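Local structure of hemolysin-related protein (Vibrio cholerae serotype O1, 5V6F) at residues L24-S29 / R57-L62; G73-G78 / G128-G133. The protein binds mannose-containing glycans through a beta-prism lectin domain, the second of its kind in the biofilm protein RbmC, and probably helps target host glycans. All coordinates share one frame; numbering follows the deposited sequence.

Contact 1 of 2, residues L24-S29 / R57-L62; sequences LMYLRS and RAPIAL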
# COMPACT_ATOMS: atom_id res chain seq x y z
N LEU A 24 10.91 6.76 -2.25
CA LEU A 24 10.09 5.97 -3.16
C LEU A 24 9.33 4.87 -2.42
O LEU A 24 9.86 4.24 -1.50
CB LEU A 24 10.94 5.33 -4.26
CG LEU A 24 11.66 6.30 -5.20
CD1 LEU A 24 12.57 5.54 -6.15
CD2 LEU A 24 10.67 7.15 -5.98
N MET A 25 8.09 4.65 -2.86
CA MET A 25 7.27 3.53 -2.42
C MET A 25 6.96 2.67 -3.65
O MET A 25 6.43 3.18 -4.64
CB MET A 25 5.97 4.02 -1.77
CG MET A 25 5.04 2.94 -1.28
SD MET A 25 3.52 3.69 -0.69
CE MET A 25 2.64 2.25 -0.10
N TYR A 26 7.32 1.39 -3.58
CA TYR A 26 7.11 0.45 -4.67
C TYR A 26 5.97 -0.50 -4.32
O TYR A 26 5.85 -0.93 -3.17
CB TYR A 26 8.38 -0.35 -4.97
CG TYR A 26 9.43 0.39 -5.76
CD1 TYR A 26 10.41 1.15 -5.12
CD2 TYR A 26 9.45 0.33 -7.15
CE1 TYR A 26 11.37 1.83 -5.84
CE2 TYR A 26 10.41 1.02 -7.88
CZ TYR A 26 11.37 1.76 -7.22
OH TYR A 26 12.33 2.43 -7.94
N LEU A 27 5.16 -0.84 -5.32
CA LEU A 27 4.03 -1.74 -5.12
C LEU A 27 3.94 -2.71 -6.29
O LEU A 27 4.17 -2.34 -7.44
CB LEU A 27 2.71 -0.97 -5.01
CG LEU A 27 2.58 0.05 -3.88
CD1 LEU A 27 3.02 1.44 -4.34
CD2 LEU A 27 1.15 0.06 -3.37
N ARG A 28 3.59 -3.96 -5.97
CA ARG A 28 3.04 -4.90 -6.93
C ARG A 28 1.54 -4.97 -6.72
O ARG A 28 1.08 -5.06 -5.57
CB ARG A 28 3.67 -6.28 -6.79
CG ARG A 28 5.01 -6.43 -7.49
CD ARG A 28 5.46 -7.89 -7.59
NE ARG A 28 6.15 -8.35 -6.38
CZ ARG A 28 5.62 -9.11 -5.43
NH1 ARG A 28 4.36 -9.52 -5.49
NH2 ARG A 28 6.36 -9.47 -4.39
N SER A 29 0.77 -4.91 -7.80
CA SER A 29 -0.67 -4.89 -7.68
C SER A 29 -1.30 -5.55 -8.90
O SER A 29 -0.71 -5.62 -9.98
CB SER A 29 -1.21 -3.46 -7.51
OG SER A 29 -0.99 -2.68 -8.68
N ARG A 57 4.55 -1.78 -10.27
CA ARG A 57 4.06 -0.52 -10.80
C ARG A 57 5.14 0.55 -10.67
O ARG A 57 6.14 0.39 -9.96
CB ARG A 57 2.80 -0.09 -10.05
CG ARG A 57 1.71 -1.15 -10.02
CD ARG A 57 1.15 -1.41 -11.41
NE ARG A 57 0.21 -2.52 -11.44
CZ ARG A 57 -0.39 -2.96 -12.54
NH1 ARG A 57 -0.16 -2.37 -13.71
NH2 ARG A 57 -1.23 -3.99 -12.48
N ALA A 58 4.94 1.64 -11.39
CA ALA A 58 5.81 2.79 -11.24
C ALA A 58 5.80 3.24 -9.78
O ALA A 58 4.74 3.22 -9.14
CB ALA A 58 5.36 3.93 -12.15
N PRO A 59 6.94 3.63 -9.22
CA PRO A 59 6.98 3.97 -7.79
C PRO A 59 6.25 5.28 -7.50
O PRO A 59 6.11 6.15 -8.36
CB PRO A 59 8.47 4.10 -7.49
CG PRO A 59 9.09 4.44 -8.80
CD PRO A 59 8.27 3.73 -9.84
N ILE A 60 5.79 5.38 -6.26
CA ILE A 60 5.17 6.60 -5.75
C ILE A 60 6.25 7.44 -5.08
O ILE A 60 6.96 6.97 -4.19
CB ILE A 60 4.05 6.25 -4.75
CG1 ILE A 60 3.01 5.32 -5.40
CG2 ILE A 60 3.38 7.51 -4.22
CD1 ILE A 60 2.32 5.90 -6.61
N ALA A 61 6.36 8.70 -5.51
CA ALA A 61 7.31 9.63 -4.90
C ALA A 61 6.70 10.13 -3.60
O ALA A 61 5.80 10.97 -3.60
CB ALA A 61 7.63 10.77 -5.86
N LEU A 62 7.21 9.62 -2.48
CA LEU A 62 6.61 9.93 -1.18
C LEU A 62 6.79 11.38 -0.79
O LEU A 62 5.97 11.92 -0.04
CB LEU A 62 7.20 9.03 -0.11
CG LEU A 62 6.84 7.54 -0.22
CD1 LEU A 62 7.57 6.75 0.84
CD2 LEU A 62 5.34 7.33 -0.11
O HOH W 1 5.32 1.01 -7.49
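M25 and I60 form an antiparallel, hydrogen-bonded pair at the margin of one sheet of the domain, where the outer strand 55-61 runs beside strand 24-29. M25 N donates to I60 O at 2.9 Å and I60 N returns a bond to M25 O; L24 and A61 make the adjoining non-hydrogen-bonded pair. The regular pairing then breaks. Between L27 and R57 a water takes the N-H of L27 and gives R57 O a weak bond, before R57 N closes on L27 O at 2.9 Å.

At the far end the R57 side chain, bent at chi2 (-67°), lies along S29 and holds it side-on with two nitrogens: NE reaches S29 OG at 3.0 Å, NH2 reaches S29 O at 3.0 Å from above the carbonyl plane. Both partners are tilted out of the guanidinium plane.

This is one of three four-stranded antiparallel sheets that make up the beta-prism, and its two faces differ. On the partly exposed face P59 lies alongside Y26, its CB over the ring centre in a CH-pi contact, 3.7 Å from the centroid, while L24 CD2 touches the same P59 CB. On the buried face M25, CG anti to its backbone N (chi1 -180°), extends inward; the L62 side chain crosses it at about a right angle, CD2 3.8 Å from M25 CB, and L27 CD1 meets I60 CG1 at 4.0 Å. F87, from the sheet that contains strand 80-89, packs against M25, L27 and I60, so that apolar packing joins the two sheets.

Contact 2 of 2, residues G73-G78 / G128-G133; sequences GLYNWG and GWLVEG. With BMA (beta-D-mannopyranose), chain B; MAN (alpha-D-mannopyranose), chain C; MAN (alpha-D-mannopyranose), chain D.
Y75 OH and O4 of the beta-mannose share a 2.7 Å hydrogen bond, in which either oxygen could be the donor; O4 lies at the edge of the tyrosine ring, near its plane. The bond sits in the glycan pocket of the beta-prism lectin domain, where the end of strand 65-75 and the loop leading into strand 131-137 come together. A type I turn from Y75 to G78, closed by G78 N to Y75 O, brings W77 to the same sugar. One face of the indole packs against the beta-mannose, BMA C1 standing over it toward the rim, 3.5 Å from W77 CZ2; N76 CB backs the opposite face. W77 CD1 also comes within 3.3 Å of O5 of the chain C mannose, while the chain D mannose places C6 near Y75 OH.

Across the contact W129 sets CH2 and CZ3 of its six-membered ring against Y75, W77 and G78. With chi1 at 178°, which swings CG away from the backbone N, W129 CH2 comes 3.7 Å from Y75 CD2 and 3.9 Å from W77 CB. The tyrosine and indole rings meet obliquely, planes at 62°. L130 CD1 lies over the centre of one W129 face and 3.8 Å from Y75 CD2, so that it touches both rings. H81 meets the W129 ring too, and its NE2 bonds to G78 O, the same carbonyl oxygen that lies 3.3 Å from W129 CZ3.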
# COMPACT_ATOMS: atom_id res chain seq x y z
N GLY A 73 -11.19 -4.70 1.91
CA GLY A 73 -12.41 -5.47 2.03
C GLY A 73 -12.16 -6.96 1.94
O GLY A 73 -11.02 -7.43 1.99
N LEU A 74 -13.27 -7.69 1.82
CA LEU A 74 -13.26 -9.14 1.71
C LEU A 74 -13.02 -9.50 0.25
O LEU A 74 -13.94 -9.51 -0.57
CB LEU A 74 -14.57 -9.73 2.22
CG LEU A 74 -14.70 -11.25 2.14
CD1 LEU A 74 -13.60 -11.94 2.94
CD2 LEU A 74 -16.06 -11.69 2.65
N TYR A 75 -11.76 -9.79 -0.07
CA TYR A 75 -11.36 -10.14 -1.42
C TYR A 75 -12.10 -11.39 -1.90
O TYR A 75 -12.30 -12.34 -1.14
CB TYR A 75 -9.85 -10.37 -1.44
CG TYR A 75 -9.22 -10.54 -2.80
CD1 TYR A 75 -9.42 -9.60 -3.81
CD2 TYR A 75 -8.40 -11.62 -3.07
CE1 TYR A 75 -8.82 -9.76 -5.06
CE2 TYR A 75 -7.80 -11.78 -4.30
CZ TYR A 75 -8.01 -10.85 -5.29
OH TYR A 75 -7.42 -10.99 -6.53
N ASN A 76 -12.50 -11.38 -3.17
CA ASN A 76 -13.36 -12.44 -3.69
C ASN A 76 -12.70 -13.81 -3.69
O ASN A 76 -13.40 -14.82 -3.71
CB ASN A 76 -13.82 -12.11 -5.11
CG ASN A 76 -14.91 -11.06 -5.14
OD1 ASN A 76 -15.53 -10.74 -4.13
ND2 ASN A 76 -15.13 -10.53 -6.32
N TRP A 77 -11.37 -13.87 -3.71
CA TRP A 77 -10.67 -15.15 -3.64
C TRP A 77 -10.19 -15.45 -2.23
O TRP A 77 -9.45 -16.42 -2.02
CB TRP A 77 -9.52 -15.16 -4.64
CG TRP A 77 -10.04 -15.30 -6.04
CD1 TRP A 77 -10.28 -16.46 -6.72
CD2 TRP A 77 -10.44 -14.23 -6.92
NE1 TRP A 77 -10.79 -16.18 -7.96
CE2 TRP A 77 -10.90 -14.82 -8.11
CE3 TRP A 77 -10.44 -12.84 -6.81
CZ2 TRP A 77 -11.36 -14.07 -9.19
CZ3 TRP A 77 -10.90 -12.09 -7.88
CH2 TRP A 77 -11.35 -12.71 -9.06
N GLY A 78 -10.64 -14.66 -1.24
CA GLY A 78 -10.45 -14.98 0.15
C GLY A 78 -9.78 -13.90 0.96
O GLY A 78 -8.83 -13.25 0.50
N GLY A 128 1.66 -13.43 3.61
CA GLY A 128 2.35 -14.20 2.59
C GLY A 128 1.65 -14.27 1.26
O GLY A 128 2.17 -14.92 0.34
N TRP A 129 0.48 -13.65 1.11
CA TRP A 129 -0.24 -13.63 -0.16
C TRP A 129 -0.48 -12.21 -0.65
O TRP A 129 -0.06 -11.86 -1.75
CB TRP A 129 -1.56 -14.39 -0.03
CG TRP A 129 -2.41 -14.39 -1.28
CD1 TRP A 129 -1.97 -14.30 -2.57
CD2 TRP A 129 -3.83 -14.50 -1.34
NE1 TRP A 129 -3.04 -14.34 -3.44
CE2 TRP A 129 -4.19 -14.47 -2.71
CE3 TRP A 129 -4.84 -14.63 -0.38
CZ2 TRP A 129 -5.52 -14.54 -3.13
CZ3 TRP A 129 -6.15 -14.71 -0.81
CH2 TRP A 129 -6.48 -14.66 -2.17
N LEU A 130 -1.16 -11.38 0.14
CA LEU A 130 -1.46 -10.01 -0.21
C LEU A 130 -1.08 -9.10 0.96
O LEU A 130 -0.63 -9.57 2.01
CB LEU A 130 -2.95 -9.84 -0.56
CG LEU A 130 -3.44 -10.72 -1.71
CD1 LEU A 130 -4.95 -10.72 -1.78
CD2 LEU A 130 -2.84 -10.27 -3.03
N VAL A 131 -1.25 -7.80 0.76
CA VAL A 131 -1.03 -6.82 1.81
C VAL A 131 -2.33 -6.64 2.58
O VAL A 131 -3.34 -6.24 2.01
CB VAL A 131 -0.54 -5.49 1.23
CG1 VAL A 131 -0.48 -4.42 2.32
CG2 VAL A 131 0.83 -5.67 0.59
N GLU A 132 -2.29 -6.94 3.88
CA GLU A 132 -3.45 -6.68 4.71
C GLU A 132 -3.50 -5.25 5.23
O GLU A 132 -4.60 -4.71 5.40
CB GLU A 132 -3.48 -7.65 5.90
CG GLU A 132 -3.98 -9.04 5.52
CD GLU A 132 -2.96 -9.85 4.75
OE1 GLU A 132 -1.84 -10.04 5.27
OE2 GLU A 132 -3.27 -10.30 3.63
N GLY A 133 -2.35 -4.62 5.46
CA GLY A 133 -2.36 -3.25 5.96
C GLY A 133 -1.02 -2.58 5.74
O GLY A 133 -0.01 -3.22 5.44
C1 BMA B . -8.24 -15.12 -10.48
C2 BMA B . -7.37 -16.10 -9.70
C3 BMA B . -6.95 -15.45 -8.36
C4 BMA B . -6.43 -14.02 -8.53
C5 BMA B . -7.37 -13.19 -9.43
C6 BMA B . -6.81 -11.84 -9.78
O1 BMA B . -8.50 -15.67 -11.75
O2 BMA B . -6.19 -16.41 -10.42
O3 BMA B . -5.94 -16.19 -7.70
O4 BMA B . -6.30 -13.40 -7.23
O5 BMA B . -7.58 -13.91 -10.66
O6 BMA B . -5.44 -12.01 -10.10
C1 MAN C . -6.42 -16.94 -6.58
C2 MAN C . -5.18 -17.46 -5.85
C3 MAN C . -4.53 -18.56 -6.70
C4 MAN C . -5.57 -19.63 -7.08
C5 MAN C . -6.74 -18.95 -7.81
C6 MAN C . -7.86 -19.92 -8.16
O2 MAN C . -5.52 -18.06 -4.59
O3 MAN C . -3.42 -19.15 -6.05
O4 MAN C . -4.99 -20.59 -7.94
O5 MAN C . -7.30 -17.95 -6.95
O6 MAN C . -8.21 -20.63 -6.98
C1 MAN D . -4.84 -10.72 -10.29
C2 MAN D . -3.44 -10.94 -10.84
C3 MAN D . -2.59 -11.60 -9.78
C4 MAN D . -2.66 -10.82 -8.44
C5 MAN D . -4.13 -10.57 -8.02
C6 MAN D . -4.29 -9.66 -6.80
O2 MAN D . -2.81 -9.71 -11.15
O3 MAN D . -1.23 -11.74 -10.21
O4 MAN D . -2.03 -11.57 -7.42
O5 MAN D . -4.83 -9.96 -9.12
O6 MAN D . -3.63 -8.42 -7.06

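Overall arrangement
Both contacts belong to one beta-prism domain but lie on opposite sides of its centre, 19 Å apart between centres and about 6 Å between nearest atoms, without touching. Contact 1 joins neighbouring strands of a single sheet, chiefly by backbone hydrogen bonds, with buried apolar side chains on one face. Contact 2 brings together the end of a strand of one sheet and the loop leading into a strand of another through aromatic and apolar side chains, buried at Y75 and L130 but partly exposed at the tryptophans, which meet the glycan. Strands 55-61 and 65-75 follow each other in the chain, and contact 1 closes before contact 2 opens. The side chain of S29 lies about 6 Å from a bound alpha-mannose.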